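Local coordinates for protein CysE, serine acetyltransferase (Brucella abortus, PDB 4HZD) that probably catalyses transfer of the acetyl group from acetyl-coenzyme A to L-serine, giving O-acetylserine for cysteine biosynthesis, at residues Pro66-Ala70 against Asp71-Gln75; His89-Arg92 against Val93-Ala97; Val184-Leu187 against His188-Leu192. All blocks are in the same frame, centred on the assembly; numbering follows the deposited sequence.

Overall arrangement
The three contacts follow one another along the chain, and each is a short-range arrangement within one continuous stretch. Contact 1 (66-75) opens helix 70-83 and contact 2 (89-97) lies on the next helix, 87-101; both belong to the N-terminal helical region of the serine acetyltransferase, their centres about 24 Å apart. Contact 3 (184-192) rounds a corner of the left-handed beta-helix, between strands 185-186 and 191-193. Its centre is about 18 Å from that of contact 2, their nearest atoms about 6 Å apart, whereas about 28 Å separates it from the centre of contact 1. The series thus runs from a helical region where subunits meet to the coenzyme A pocket, with helix 87-101 between them in sequence.

Contact 1 (Pro66-Ala70 against Asp71-Gln75); sequences PDVSA and DILRQ. With MG (magnesium ion), chain E.
V68 CG1 lies against the helix that follows, 3.7 Å from I72 CG2 and 3.9 Å from L73 CD2, with the V68 and I72 side chains crossing at about a right angle. F138 of helix 136-149 touches both I72 and L73. At S69 the chain turns into the helix. The serine OG sits between its own backbone N and carbonyl carbon (chi1 64°), a placing that carries it forward to accept from I72 N at 3.2 Å in a nearly straight bond (168°). OG also rests 3.4 Å from I72 CD1, while the carbonyl O of S69 accepts from L73 N. A70 contributes the next helical bond, from R74 N to A70 O at 2.8 Å. Beyond it the D71 carboxylate divides its work: OD2 binds a magnesium ion at 2.4 Å, and OD1 forms a salt bridge with R74 NH2 at 2.7 Å. OD1 lies in the guanidinium plane, whereas NH2 approaches on the anti side, 28° out of the carboxylate plane. R74 reaches back through a bend at chi3, and its NH1 makes a weak bond to a magnesium-bound water. The ion and the arginine together probably stabilise the charged carboxylate. This is a serine N-cap, opening helix 70-83 at a subunit interface.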
ATOM      1  N   PRO A  66      -5.817   2.997  -3.706  1.00 25.53           N
ATOM      2  CA  PRO A  66      -5.306   4.358  -3.510  1.00 25.26           C
ATOM      3  C   PRO A  66      -6.250   5.432  -4.109  1.00 26.20           C
ATOM      4  O   PRO A  66      -6.339   6.545  -3.580  1.00 24.82           O
ATOM      5  CB  PRO A  66      -3.913   4.340  -4.191  1.00 26.80           C
ATOM      6  CG  PRO A  66      -3.661   2.918  -4.626  1.00 28.35           C
ATOM      7  CD  PRO A  66      -4.755   2.038  -4.079  1.00 26.84           C
ATOM      8  N   ASP A  67      -6.993   5.092  -5.166  1.00 26.13           N
ATOM      9  CA  ASP A  67      -7.890   6.061  -5.814  1.00 25.49           C
ATOM     10  C   ASP A  67      -9.038   6.539  -4.932  1.00 24.51           C
ATOM     11  O   ASP A  67      -9.385   7.703  -4.968  1.00 23.01           O
ATOM     12  CB  ASP A  67      -8.506   5.443  -7.053  1.00 27.19           C
ATOM     13  CG  ASP A  67      -7.573   5.440  -8.235  1.00 30.21           C
ATOM     14  OD1 ASP A  67      -6.780   6.407  -8.431  1.00 30.24           O
ATOM     15  OD2 ASP A  67      -7.667   4.457  -8.991  1.00 32.97           O
ATOM     16  N   VAL A  68      -9.653   5.622  -4.191  1.00 21.90           N
ATOM     17  CA  VAL A  68     -10.707   5.960  -3.221  1.00 22.57           C
ATOM     18  C   VAL A  68     -10.568   4.920  -2.094  1.00 24.07           C
ATOM     19  O   VAL A  68     -10.741   3.713  -2.337  1.00 22.59           O
ATOM     20  CB  VAL A  68     -12.155   5.843  -3.758  1.00 22.05           C
ATOM     21  CG1 VAL A  68     -13.149   6.145  -2.625  1.00 23.46           C
ATOM     22  CG2 VAL A  68     -12.411   6.706  -4.981  1.00 23.88           C
ATOM     23  N   SER A  69     -10.217   5.375  -0.888  1.00 21.96           N
ATOM     24  CA  SER A  69      -9.865   4.449   0.197  1.00 20.46           C
ATOM     25  C   SER A  69     -11.029   3.571   0.678  1.00 19.97           C
ATOM     26  O   SER A  69     -12.174   3.952   0.583  1.00 21.35           O
ATOM     27  CB  SER A  69      -9.305   5.222   1.406  1.00 19.78           C
ATOM     28  OG  SER A  69     -10.342   6.051   1.911  1.00 19.06           O
ATOM     29  N   ALA A  70     -10.705   2.407   1.230  1.00 18.48           N
ATOM     30  CA  ALA A  70     -11.672   1.620   1.967  1.00 19.10           C
ATOM     31  C   ALA A  70     -12.439   2.472   2.936  1.00 18.99           C
ATOM     32  O   ALA A  70     -13.631   2.314   3.021  1.00 20.62           O
ATOM     33  CB  ALA A  70     -10.993   0.475   2.712  1.00 17.42           C
ATOM     34  N   ASP A  71     -11.782   3.397   3.650  1.00 19.68           N
ATOM     35  CA  ASP A  71     -12.483   4.237   4.618  1.00 20.16           C
ATOM     36  C   ASP A  71     -13.608   5.071   4.048  1.00 20.41           C
ATOM     37  O   ASP A  71     -14.694   5.166   4.638  1.00 20.29           O
ATOM     38  CB  ASP A  71     -11.474   5.174   5.339  1.00 22.18           C
ATOM     39  CG  ASP A  71     -10.412   4.384   6.030  1.00 22.88           C
ATOM     40  OD1 ASP A  71     -10.606   4.042   7.233  1.00 27.03           O
ATOM     41  OD2 ASP A  71      -9.434   4.032   5.333  1.00 22.41           O
ATOM     42  N   ILE A  72     -13.341   5.739   2.937  1.00 19.81           N
ATOM     43  CA  ILE A  72     -14.362   6.523   2.266  1.00 20.49           C
ATOM     44  C   ILE A  72     -15.510   5.632   1.842  1.00 19.96           C
ATOM     45  O   ILE A  72     -16.695   5.981   2.042  1.00 19.91           O
ATOM     46  CB  ILE A  72     -13.788   7.284   1.040  1.00 22.29           C
ATOM     47  CG1 ILE A  72     -12.851   8.415   1.555  1.00 27.65           C
ATOM     48  CG2 ILE A  72     -14.927   7.829   0.175  1.00 21.47           C
ATOM     49  CD1 ILE A  72     -11.779   8.852   0.553  1.00 26.61           C
ATOM     50  N   LEU A  73     -15.171   4.458   1.311  1.00 20.33           N
ATOM     51  CA  LEU A  73     -16.217   3.485   0.924  1.00 20.76           C
ATOM     52  C   LEU A  73     -17.027   3.029   2.148  1.00 19.88           C
ATOM     53  O   LEU A  73     -18.244   2.966   2.084  1.00 20.06           O
ATOM     54  CB  LEU A  73     -15.626   2.288   0.177  1.00 19.47           C
ATOM     55  CG  LEU A  73     -14.849   2.580  -1.105  1.00 20.51           C
ATOM     56  CD1 LEU A  73     -14.351   1.291  -1.764  1.00 18.46           C
ATOM     57  CD2 LEU A  73     -15.802   3.304  -2.033  1.00 19.96           C
ATOM     58  N   ARG A  74     -16.353   2.697   3.246  1.00 22.24           N
ATOM     59  CA  ARG A  74     -17.040   2.242   4.463  1.00 24.22           C
ATOM     60  C   ARG A  74     -17.949   3.323   5.081  1.00 24.74           C
ATOM     61  O   ARG A  74     -19.073   3.014   5.519  1.00 25.64           O
ATOM     62  CB  ARG A  74     -16.029   1.729   5.484  1.00 26.85           C
ATOM     63  CG  ARG A  74     -16.603   1.187   6.789  1.00 28.74           C
ATOM     64  CD  ARG A  74     -15.505   0.893   7.827  1.00 27.47           C
ATOM     65  NE  ARG A  74     -14.797   2.120   8.207  1.00 31.57           N
ATOM     66  CZ  ARG A  74     -13.563   2.469   7.828  1.00 32.64           C
ATOM     67  NH1 ARG A  74     -12.816   1.660   7.074  1.00 29.90           N
ATOM     68  NH2 ARG A  74     -13.060   3.636   8.244  1.00 32.38           N
ATOM     69  N   GLN A  75     -17.461   4.565   5.127  1.00 23.90           N
ATOM     70  CA  GLN A  75     -18.236   5.711   5.596  1.00 23.39           C
ATOM     71  C   GLN A  75     -19.475   5.974   4.711  1.00 24.85           C
ATOM     72  O   GLN A  75     -20.539   6.359   5.217  1.00 21.49           O
ATOM     73  CB  GLN A  75     -17.357   6.984   5.659  1.00 26.57           C
ATOM     74  CG  GLN A  75     -16.182   6.933   6.645  1.00 25.09           C
ATOM     75  CD  GLN A  75     -15.162   8.055   6.422  1.00 27.67           C
ATOM     76  OE1 GLN A  75     -15.196   8.771   5.415  1.00 27.64           O
ATOM     77  NE2 GLN A  75     -14.260   8.236   7.394  1.00 27.59           N
TER
HETATM   78 MG    MG E 303      -7.991   2.156   5.589  1.00 48.76          MG
HETATM   79  O   HOH W   1     -10.115   0.743   6.077  1.00 27.55           O
HETATM   80  O   HOH W   2      -6.912   0.703   6.626  1.00 20.52           O

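Contact 2 (His89-Arg92 against Val93-Ala97); sequences HVLR and VDIQA
H89 and V93, one turn apart, meet through an imidazole face: V93 CG1 lies over the ring, 3.2 Å from H89 CE1 and 3.5 Å from H89 NE2. The histidine ring gets there through a chi1 of 164°, which turns CG away from the backbone N and along the helix toward that methyl. L91 and I95 lie side by side and point the same way, their CD1 atoms 4.0 Å apart. V90 and D94 also run alongside each other, V90 CG1 coming to 3.9 Å from D94 OD2. These are the i to i+4 neighbours of an alpha-helix, here helix 87-101 of the N-terminal helical region, and the backbone fixes their spacing. V93 N donates to H89 O at 2.9 Å and I95 N to L91 O, the ordinary i to i+4 bonds of the helix. Further out, L51 at the start of helix 51-63 touches both L91 and I95. D94 is buried, but its carboxylate is well supplied: OD2 takes a salt bridge from R125 and a hydrogen bond from Q122, both on helix 116-132, and OD1 accepts from L164 N. R92 extends its chain the other way, forming salt bridges with D17 through NH2 and with E52 through NH1.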
ATOM      1  N   HIS A  89     -32.259  -6.256   6.946  1.00 26.37           N
ATOM      2  CA  HIS A  89     -32.994  -7.476   6.586  1.00 27.19           C
ATOM      3  C   HIS A  89     -32.587  -8.034   5.214  1.00 25.60           C
ATOM      4  O   HIS A  89     -32.426  -9.265   5.060  1.00 25.35           O
ATOM      5  CB  HIS A  89     -34.493  -7.200   6.633  1.00 26.99           C
ATOM      6  CG  HIS A  89     -35.330  -8.240   5.918  1.00 28.59           C
ATOM      7  ND1 HIS A  89     -35.614  -9.429   6.459  1.00 30.89           N
ATOM      8  CD2 HIS A  89     -35.944  -8.222   4.659  1.00 30.60           C
ATOM      9  CE1 HIS A  89     -36.369 -10.150   5.599  1.00 31.19           C
ATOM     10  NE2 HIS A  89     -36.572  -9.405   4.501  1.00 31.82           N
ATOM     11  N   VAL A  90     -32.416  -7.140   4.225  1.00 24.22           N
ATOM     12  CA  VAL A  90     -32.047  -7.555   2.863  1.00 23.29           C
ATOM     13  C   VAL A  90     -30.743  -8.367   2.901  1.00 23.74           C
ATOM     14  O   VAL A  90     -30.676  -9.462   2.320  1.00 24.29           O
ATOM     15  CB  VAL A  90     -31.927  -6.362   1.890  1.00 24.44           C
ATOM     16  CG1 VAL A  90     -31.343  -6.783   0.552  1.00 24.22           C
ATOM     17  CG2 VAL A  90     -33.271  -5.652   1.679  1.00 23.44           C
ATOM     18  N   LEU A  91     -29.723  -7.881   3.612  1.00 22.73           N
ATOM     19  CA  LEU A  91     -28.413  -8.573   3.578  1.00 24.30           C
ATOM     20  C   LEU A  91     -28.500  -9.961   4.262  1.00 22.23           C
ATOM     21  O   LEU A  91     -27.829 -10.909   3.860  1.00 24.51           O
ATOM     22  CB  LEU A  91     -27.283  -7.691   4.180  1.00 25.76           C
ATOM     23  CG  LEU A  91     -27.249  -7.448   5.685  1.00 26.56           C
ATOM     24  CD1 LEU A  91     -26.618  -8.641   6.382  1.00 29.13           C
ATOM     25  CD2 LEU A  91     -26.533  -6.148   6.063  1.00 27.71           C
ATOM     26  N   ARG A  92     -29.305 -10.049   5.311  1.00 23.20           N
ATOM     27  CA  ARG A  92     -29.611 -11.306   6.004  1.00 22.12           C
ATOM     28  C   ARG A  92     -30.373 -12.324   5.127  1.00 22.32           C
ATOM     29  O   ARG A  92     -30.080 -13.531   5.166  1.00 22.79           O
ATOM     30  CB  ARG A  92     -30.374 -11.030   7.324  1.00 23.89           C
ATOM     31  CG  ARG A  92     -29.452 -10.739   8.532  1.00 23.94           C
ATOM     32  CD  ARG A  92     -30.222 -10.148   9.722  1.00 24.85           C
ATOM     33  NE  ARG A  92     -29.344  -9.674  10.811  1.00 24.99           N
ATOM     34  CZ  ARG A  92     -28.721  -8.482  10.854  1.00 26.78           C
ATOM     35  NH1 ARG A  92     -28.806  -7.612   9.850  1.00 26.69           N
ATOM     36  NH2 ARG A  92     -27.976  -8.163  11.912  1.00 26.94           N
ATOM     37  N   VAL A  93     -31.343 -11.854   4.353  1.00 23.41           N
ATOM     38  CA  VAL A  93     -32.015 -12.750   3.391  1.00 24.95           C
ATOM     39  C   VAL A  93     -31.040 -13.181   2.265  1.00 25.17           C
ATOM     40  O   VAL A  93     -31.060 -14.338   1.823  1.00 23.87           O
ATOM     41  CB  VAL A  93     -33.356 -12.204   2.850  1.00 27.44           C
ATOM     42  CG1 VAL A  93     -34.332 -11.992   3.998  1.00 29.37           C
ATOM     43  CG2 VAL A  93     -33.184 -10.900   2.114  1.00 30.48           C
ATOM     44  N   ASP A  94     -30.161 -12.268   1.839  1.00 23.97           N
ATOM     45  CA  ASP A  94     -29.150 -12.607   0.823  1.00 23.37           C
ATOM     46  C   ASP A  94     -28.167 -13.656   1.343  1.00 23.96           C
ATOM     47  O   ASP A  94     -27.761 -14.566   0.610  1.00 25.45           O
ATOM     48  CB  ASP A  94     -28.397 -11.359   0.336  1.00 21.99           C
ATOM     49  CG  ASP A  94     -29.226 -10.459  -0.556  1.00 22.84           C
ATOM     50  OD1 ASP A  94     -30.326 -10.838  -1.030  1.00 23.80           O
ATOM     51  OD2 ASP A  94     -28.774  -9.328  -0.803  1.00 23.26           O
ATOM     52  N   ILE A  95     -27.775 -13.524   2.613  1.00 26.45           N
ATOM     53  CA  ILE A  95     -26.920 -14.507   3.280  1.00 22.82           C
ATOM     54  C   ILE A  95     -27.642 -15.860   3.414  1.00 25.07           C
ATOM     55  O   ILE A  95     -27.076 -16.925   3.100  1.00 21.69           O
ATOM     56  CB  ILE A  95     -26.467 -13.999   4.678  1.00 22.42           C
ATOM     57  CG1 ILE A  95     -25.442 -12.864   4.560  1.00 20.41           C
ATOM     58  CG2 ILE A  95     -25.890 -15.142   5.521  1.00 20.59           C
ATOM     59  CD1 ILE A  95     -25.093 -12.262   5.923  1.00 20.20           C
ATOM     60  N   GLN A  96     -28.896 -15.798   3.871  1.00 23.72           N
ATOM     61  CA  GLN A  96     -29.753 -16.977   3.953  1.00 27.43           C
ATOM     62  C   GLN A  96     -29.962 -17.679   2.598  1.00 27.08           C
ATOM     63  O   GLN A  96     -29.976 -18.905   2.559  1.00 26.16           O
ATOM     64  CB  GLN A  96     -31.089 -16.661   4.683  1.00 28.94           C
ATOM     65  CG  GLN A  96     -31.939 -17.895   4.988  1.00 30.40           C
ATOM     66  CD  GLN A  96     -31.438 -18.701   6.188  1.00 31.78           C
ATOM     67  OE1 GLN A  96     -30.888 -18.160   7.153  1.00 32.69           O
ATOM     68  NE2 GLN A  96     -31.628 -20.004   6.124  1.00 34.95           N
ATOM     69  N   ALA A  97     -30.029 -16.921   1.494  1.00 25.46           N
ATOM     70  CA  ALA A  97     -30.076 -17.509   0.150  1.00 27.02           C
ATOM     71  C   ALA A  97     -28.880 -18.407  -0.151  1.00 27.45           C
ATOM     72  O   ALA A  97     -29.040 -19.515  -0.689  1.00 25.11           O
ATOM     73  CB  ALA A  97     -30.194 -16.437  -0.926  1.00 24.15           C
TER

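Contact 3 (Val184-Leu187 against His188-Leu192); sequences VSIL and HGVTL
A corner of the left-handed parallel beta-helix, the fold of hexapeptide-repeat acyltransferases, carries the chain from strand 185-186 through L187 to V190 and into strand 191-193. Inside the bend, I186 and V190 cross at about a right angle: I186 CG2 lies 3.7 Å from V190 CG1. A chi1 of -51° at I186 turns CG2 to V190, while the other branch reaches L192, with I186 CD1 4.4 Å from L192 CD1. V190 also leans on the corner itself, its CG2 standing 3.4 Å from L187 O. No hydrogen bond spans this bend; across it the side chains of I186, V190 and L192 meet through apolar contacts. G189 takes a positive phi (73°), a backbone shape that favours glycine, as the chain turns. On the other side of the corner L187 meets the H188 ring at its edge, L187 CD2 lying near the ring plane and 4.0 Å from H188 ND1. That nitrogen is buried without a polar partner in the model, whereas H188 NE2 is hydrogen-bonded to T191 OG1 of a neighbouring subunit. L187 lines the coenzyme A pocket, and the ligand touches H188 as well. H168, another pocket residue, sets its ring nearly perpendicular to that of H188. Among the coils, L172 of strand 172-174 touches I186 and V190, I212 packs on V190 and L192, and strand 185-186 runs parallel between strands 165-166 and 211-212.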
ATOM      1  N   VAL A 184     -34.160 -14.868  -6.585  1.00 26.81           N
ATOM      2  CA  VAL A 184     -33.553 -15.335  -7.837  1.00 24.99           C
ATOM      3  C   VAL A 184     -32.154 -15.911  -7.576  1.00 25.57           C
ATOM      4  O   VAL A 184     -31.448 -15.446  -6.669  1.00 24.45           O
ATOM      5  CB  VAL A 184     -33.536 -14.177  -8.855  1.00 24.09           C
ATOM      6  CG1 VAL A 184     -32.817 -14.549 -10.144  1.00 22.06           C
ATOM      7  CG2 VAL A 184     -34.976 -13.794  -9.167  1.00 25.22           C
ATOM      8  N   SER A 185     -31.779 -16.937  -8.331  1.00 25.29           N
ATOM      9  CA  SER A 185     -30.398 -17.423  -8.345  1.00 24.50           C
ATOM     10  C   SER A 185     -29.806 -17.223  -9.723  1.00 25.22           C
ATOM     11  O   SER A 185     -30.414 -17.606 -10.746  1.00 25.74           O
ATOM     12  CB  SER A 185     -30.301 -18.895  -7.945  1.00 24.86           C
ATOM     13  OG  SER A 185     -30.790 -19.061  -6.624  1.00 24.13           O
ATOM     14  N   ILE A 186     -28.623 -16.597  -9.770  1.00 25.91           N
ATOM     15  CA  ILE A 186     -27.943 -16.306 -11.036  1.00 23.54           C
ATOM     16  C   ILE A 186     -26.501 -16.848 -11.002  1.00 26.09           C
ATOM     17  O   ILE A 186     -25.750 -16.606 -10.051  1.00 24.60           O
ATOM     18  CB  ILE A 186     -27.936 -14.787 -11.367  1.00 24.33           C
ATOM     19  CG1 ILE A 186     -29.348 -14.163 -11.285  1.00 22.61           C
ATOM     20  CG2 ILE A 186     -27.298 -14.512 -12.740  1.00 22.87           C
ATOM     21  CD1 ILE A 186     -29.384 -12.682 -11.604  1.00 21.64           C
ATOM     22  N   LEU A 187     -26.106 -17.572 -12.039  1.00 25.97           N
ATOM     23  CA  LEU A 187     -24.744 -18.096 -12.078  1.00 26.16           C
ATOM     24  C   LEU A 187     -23.748 -17.175 -12.806  1.00 24.21           C
ATOM     25  O   LEU A 187     -24.126 -16.112 -13.243  1.00 22.35           O
ATOM     26  CB  LEU A 187     -24.747 -19.564 -12.561  1.00 29.19           C
ATOM     27  CG  LEU A 187     -24.854 -20.327 -11.211  1.00 30.12           C
ATOM     28  CD1 LEU A 187     -26.259 -20.788 -10.863  1.00 26.30           C
ATOM     29  CD2 LEU A 187     -23.803 -21.414 -11.063  1.00 29.07           C
ATOM     30  N   HIS A 188     -22.476 -17.562 -12.874  1.00 23.43           N
ATOM     31  CA  HIS A 188     -21.445 -16.819 -13.647  1.00 24.37           C
ATOM     32  C   HIS A 188     -21.708 -16.903 -15.141  1.00 23.44           C
ATOM     33  O   HIS A 188     -22.400 -17.827 -15.620  1.00 22.02           O
ATOM     34  CB  HIS A 188     -20.071 -17.419 -13.400  1.00 24.38           C
ATOM     35  CG  HIS A 188     -20.015 -18.900 -13.693  1.00 24.07           C
ATOM     36  ND1 HIS A 188     -20.662 -19.807 -12.931  1.00 23.87           N
ATOM     37  CD2 HIS A 188     -19.382 -19.616 -14.715  1.00 23.98           C
ATOM     38  CE1 HIS A 188     -20.444 -21.045 -13.417  1.00 23.44           C
ATOM     39  NE2 HIS A 188     -19.668 -20.929 -14.523  1.00 23.63           N
ATOM     40  N   GLY A 189     -21.149 -15.935 -15.860  1.00 22.60           N
ATOM     41  CA  GLY A 189     -21.233 -15.826 -17.328  1.00 24.43           C
ATOM     42  C   GLY A 189     -22.617 -15.390 -17.812  1.00 23.41           C
ATOM     43  O   GLY A 189     -22.946 -15.566 -18.970  1.00 26.86           O
ATOM     44  N   VAL A 190     -23.414 -14.827 -16.920  1.00 23.66           N
ATOM     45  CA  VAL A 190     -24.798 -14.450 -17.262  1.00 22.57           C
ATOM     46  C   VAL A 190     -24.893 -12.995 -17.716  1.00 22.52           C
ATOM     47  O   VAL A 190     -24.295 -12.102 -17.092  1.00 21.58           O
ATOM     48  CB  VAL A 190     -25.788 -14.760 -16.133  1.00 20.84           C
ATOM     49  CG1 VAL A 190     -27.135 -14.068 -16.395  1.00 20.30           C
ATOM     50  CG2 VAL A 190     -25.985 -16.279 -16.040  1.00 21.98           C
ATOM     51  N   THR A 191     -25.589 -12.781 -18.837  1.00 23.71           N
ATOM     52  CA  THR A 191     -25.900 -11.425 -19.326  1.00 20.96           C
ATOM     53  C   THR A 191     -27.413 -11.200 -19.238  1.00 24.38           C
ATOM     54  O   THR A 191     -28.245 -11.967 -19.818  1.00 25.33           O
ATOM     55  CB  THR A 191     -25.445 -11.192 -20.780  1.00 21.40           C
ATOM     56  OG1 THR A 191     -24.039 -11.421 -20.919  1.00 18.03           O
ATOM     57  CG2 THR A 191     -25.710  -9.739 -21.224  1.00 18.93           C
ATOM     58  N   LEU A 192     -27.773 -10.157 -18.510  1.00 22.92           N
ATOM     59  CA  LEU A 192     -29.089  -9.565 -18.633  1.00 25.31           C
ATOM     60  C   LEU A 192     -28.910  -8.304 -19.437  1.00 24.96           C
ATOM     61  O   LEU A 192     -28.624  -7.228 -18.897  1.00 25.46           O
ATOM     62  CB  LEU A 192     -29.705  -9.298 -17.266  1.00 24.34           C
ATOM     63  CG  LEU A 192     -29.655 -10.529 -16.368  1.00 24.28           C
ATOM     64  CD1 LEU A 192     -30.320 -10.132 -15.051  1.00 25.58           C
ATOM     65  CD2 LEU A 192     -30.389 -11.709 -17.002  1.00 23.41           C
TER